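Local atomic coordinates of uncharacterized protein (Bacteroides cellulosilyticus, PDB entry 5JVK), a protein that probably hydrolyses O-glycosidic bonds, as a family 39 glycoside hydrolase of a gut symbiont. Residues P293-P296 with D297-Y300; W343-T347 with N348-E352. All blocks are in the same frame, centred on the assembly; numbering follows the deposited sequence.

Contact 1. Residues P293-P296 with D297-Y300; sequences PNTP and DFGY
Thr295 grips the chain that follows it with two hydrogen bonds, forming an ST motif in the loop after barrel strand 284-287. Its side-chain OG1 accepts from Phe298 N at 3.1 Å, nearly straight at 164°. The hydroxyl sits between the backbone N and the carbonyl carbon (chi1 63°), a rotation that turns it toward the residues ahead. Thr295 O takes Gly299 N at 2.9 Å, more bent, with the donor above the carbonyl plane. Gly299 has a positive phi of 58°, which lets the chain turn back.

The other contacts are packing. Asn294 CB rests 3.4 Å from Gly299 O. Asn294 OD1 lies 3.7 Å from Tyr300 CB, and the two side chains cross at about a right angle. With an alanine in place of Asn294, the amide would be gone and a gap would probably open beside Tyr300 CB.

The Pro296 ring runs alongside the Asp297 side chain, its CG 3.7 Å from Asp297 OD2. Asp297 is a buried residue; its carboxylate forms salt bridges with Arg359 and Lys430 and accepts from Trp446 NE1. The turn is therefore fixed by uncharged bonds, while the charge of Asp297 is probably balanced by Arg359 and Lys430 outside it.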
# COMPACT_ATOMS: atom_id res chain seq x y z
N PRO A 293 16.12 4.00 -3.09
CA PRO A 293 15.47 3.81 -4.39
C PRO A 293 15.75 2.46 -5.08
O PRO A 293 15.54 2.35 -6.29
CB PRO A 293 16.07 4.95 -5.21
CG PRO A 293 17.48 5.03 -4.71
CD PRO A 293 17.45 4.63 -3.25
N ASN A 294 16.19 1.45 -4.34
CA ASN A 294 16.61 0.17 -4.92
C ASN A 294 15.42 -0.76 -5.14
O ASN A 294 14.33 -0.52 -4.62
CB ASN A 294 17.64 -0.52 -4.02
CG ASN A 294 18.82 0.37 -3.70
OD1 ASN A 294 19.01 0.76 -2.55
ND2 ASN A 294 19.60 0.70 -4.71
N THR A 295 15.66 -1.84 -5.88
CA THR A 295 14.62 -2.85 -6.12
C THR A 295 14.25 -3.57 -4.82
O THR A 295 15.05 -3.64 -3.89
CB THR A 295 15.08 -3.94 -7.13
OG1 THR A 295 16.19 -4.67 -6.59
CG2 THR A 295 15.46 -3.34 -8.47
N PRO A 296 13.02 -4.12 -4.75
CA PRO A 296 12.69 -5.02 -3.65
C PRO A 296 13.37 -6.39 -3.77
O PRO A 296 13.49 -7.09 -2.77
CB PRO A 296 11.17 -5.16 -3.75
CG PRO A 296 10.89 -4.97 -5.20
CD PRO A 296 11.88 -3.94 -5.66
N ASP A 297 13.78 -6.76 -4.98
CA ASP A 297 14.46 -8.04 -5.24
C ASP A 297 15.81 -8.09 -4.53
O ASP A 297 16.08 -9.03 -3.77
CB ASP A 297 14.69 -8.25 -6.74
CG ASP A 297 13.40 -8.25 -7.55
OD1 ASP A 297 13.10 -9.27 -8.21
OD2 ASP A 297 12.70 -7.21 -7.53
N PHE A 298 16.65 -7.09 -4.78
CA PHE A 298 18.03 -7.05 -4.29
C PHE A 298 18.30 -6.03 -3.17
O PHE A 298 19.21 -6.23 -2.37
CB PHE A 298 19.00 -6.78 -5.44
CG PHE A 298 18.87 -7.74 -6.59
CD1 PHE A 298 18.73 -9.12 -6.38
CD2 PHE A 298 18.92 -7.27 -7.90
CE1 PHE A 298 18.62 -9.99 -7.45
CE2 PHE A 298 18.82 -8.15 -8.97
CZ PHE A 298 18.67 -9.51 -8.75
N GLY A 299 17.53 -4.93 -3.13
CA GLY A 299 17.63 -3.96 -2.03
C GLY A 299 19.01 -3.34 -1.84
O GLY A 299 19.64 -2.93 -2.81
N TYR A 300 19.46 -3.27 -0.59
CA TYR A 300 20.76 -2.66 -0.25
C TYR A 300 21.52 -3.44 0.81
O TYR A 300 20.94 -4.19 1.60
CB TYR A 300 20.57 -1.20 0.20
CG TYR A 300 19.88 -1.05 1.54
CD1 TYR A 300 18.49 -1.12 1.64
CD2 TYR A 300 20.62 -0.83 2.70
CE1 TYR A 300 17.86 -0.98 2.87
CE2 TYR A 300 20.00 -0.69 3.93
CZ TYR A 300 18.62 -0.76 4.02
OH TYR A 300 18.00 -0.63 5.24

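Contact 2. Residues W343-T347 with N348-E352; sequences WNSTT and NLDIE. With GOL (glycerol), chain F.
Asn348 N meets Asn344 O in a weak hydrogen bond of 3.1 Å, which closes the turn between barrel strand 335-341 and helix 350-366. An Asx motif supports this turn: Asn344 OD1 accepts from Thr347 N at 3.0 Å. The terminal amide of Asn348 lies at the edge of the Trp343 ring, near CD1 and close to the ring plane, with amide and ring planes 57° apart. In the backbone, Ser345 CA makes a CA-H...O contact of 3.2 Å with Asn348 O.

Leu349 is the N-cap of the helix. Asp350, the first helical residue, turns its carboxylate back to the loop. Its OD1 receives the hydroxyl of Ser345 OG at 2.7 Å, nearly straight in line with its C-O bond. Ser345 OG is also hydrogen-bonded to Lys402 NZ, so the hydroxyl is held between an amine and a carboxylate. A glycerol, probably from the crystallisation liquor, spans the same junction: its O2 accepts from Asp350 N, and its O1 donates to Ser345 O.

The Glu352 side chain folds back on the N-cap residue. Its OE1 accepts from Leu349 N at 3.1 Å, with the donor 42° out of the carboxylate plane.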
# COMPACT_ATOMS: atom_id res chain seq x y z
N TRP A 343 8.16 3.47 -2.26
CA TRP A 343 9.13 4.17 -3.10
C TRP A 343 8.47 5.46 -3.57
O TRP A 343 7.24 5.54 -3.66
CB TRP A 343 9.51 3.30 -4.31
CG TRP A 343 10.38 2.12 -3.97
CD1 TRP A 343 11.72 2.01 -4.14
CD2 TRP A 343 9.95 0.87 -3.41
NE1 TRP A 343 12.17 0.79 -3.73
CE2 TRP A 343 11.10 0.06 -3.27
CE3 TRP A 343 8.71 0.35 -3.02
CZ2 TRP A 343 11.05 -1.23 -2.75
CZ3 TRP A 343 8.66 -0.93 -2.50
CH2 TRP A 343 9.82 -1.71 -2.37
N ASN A 344 9.28 6.47 -3.87
CA ASN A 344 8.79 7.80 -4.24
C ASN A 344 9.25 8.22 -5.63
O ASN A 344 10.30 7.76 -6.10
CB ASN A 344 9.21 8.85 -3.20
CG ASN A 344 10.71 8.99 -3.09
OD1 ASN A 344 11.35 9.65 -3.91
ND2 ASN A 344 11.29 8.39 -2.05
N SER A 345 8.48 9.10 -6.26
CA SER A 345 8.77 9.58 -7.62
C SER A 345 9.87 10.67 -7.72
O SER A 345 10.14 11.15 -8.82
CB SER A 345 7.49 10.07 -8.30
OG SER A 345 6.53 9.03 -8.38
N THR A 346 10.48 11.05 -6.59
CA THR A 346 11.64 11.95 -6.62
C THR A 346 12.92 11.17 -6.97
O THR A 346 13.66 11.57 -7.87
CB THR A 346 11.83 12.69 -5.28
OG1 THR A 346 10.66 13.47 -5.00
CG2 THR A 346 13.05 13.62 -5.33
N THR A 347 13.16 10.07 -6.26
CA THR A 347 14.36 9.23 -6.47
C THR A 347 14.13 8.01 -7.38
O THR A 347 15.07 7.26 -7.66
CB THR A 347 14.96 8.75 -5.14
OG1 THR A 347 13.99 8.00 -4.41
CG2 THR A 347 15.41 9.94 -4.30
N ASN A 348 12.89 7.79 -7.82
CA ASN A 348 12.58 6.80 -8.87
C ASN A 348 11.67 7.41 -9.93
O ASN A 348 10.97 8.39 -9.68
CB ASN A 348 11.91 5.56 -8.27
CG ASN A 348 12.90 4.62 -7.61
OD1 ASN A 348 13.79 4.07 -8.26
ND2 ASN A 348 12.74 4.40 -6.32
N LEU A 349 11.67 6.79 -11.10
CA LEU A 349 10.71 7.10 -12.15
C LEU A 349 9.33 6.64 -11.68
O LEU A 349 9.22 5.75 -10.83
CB LEU A 349 11.07 6.36 -13.45
CG LEU A 349 12.42 6.64 -14.10
CD1 LEU A 349 12.72 5.60 -15.17
CD2 LEU A 349 12.46 8.04 -14.69
N ASP A 350 8.27 7.23 -12.24
CA ASP A 350 6.90 6.79 -11.94
C ASP A 350 6.71 5.31 -12.25
O ASP A 350 6.05 4.59 -11.50
CB ASP A 350 5.86 7.61 -12.74
CG ASP A 350 5.55 8.97 -12.13
OD1 ASP A 350 5.86 9.21 -10.94
OD2 ASP A 350 4.96 9.80 -12.85
N ILE A 351 7.28 4.86 -13.37
CA ILE A 351 7.13 3.48 -13.82
C ILE A 351 7.91 2.50 -12.93
O ILE A 351 7.49 1.35 -12.77
CB ILE A 351 7.50 3.33 -15.32
CG1 ILE A 351 6.86 2.07 -15.91
CG2 ILE A 351 9.01 3.32 -15.55
CD1 ILE A 351 5.34 2.14 -16.02
N GLU A 352 9.03 2.96 -12.36
CA GLU A 352 9.78 2.17 -11.37
C GLU A 352 8.97 1.99 -10.08
O GLU A 352 8.88 0.87 -9.56
CB GLU A 352 11.14 2.80 -11.07
CG GLU A 352 12.14 2.64 -12.22
CD GLU A 352 13.44 3.41 -12.03
OE1 GLU A 352 13.50 4.34 -11.19
OE2 GLU A 352 14.42 3.09 -12.73
C1 GOL F . 8.80 10.78 -12.23
O1 GOL F . 9.65 11.80 -11.66
C2 GOL F . 8.79 10.81 -13.77
O2 GOL F . 8.59 9.48 -14.26
C3 GOL F . 7.70 11.73 -14.33
O3 GOL F . 7.57 11.53 -15.75

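The two contacts follow one another along the chain, neither nesting nor crossing. Contact 1 comes first and closes a tight turn in the loop between barrel strand 284-287 and helix 312-325. The chain then runs through that helix and the neighbouring barrel strand 335-341. Contact 2 closes the turn in the loop after that strand and leads into helix 350-366. The centres of contact 1 and contact 2 are about 13 Å apart, yet the two touch. Trp343 NE1 probably donates to Asn294 O at 2.7 Å, and Trp343 CH2 packs on Pro296 CB. Two adjacent strand-to-helix loops of the barrel are thus joined. Contact 1 also meets helix 350-366 and the C-terminal antiparallel sheet.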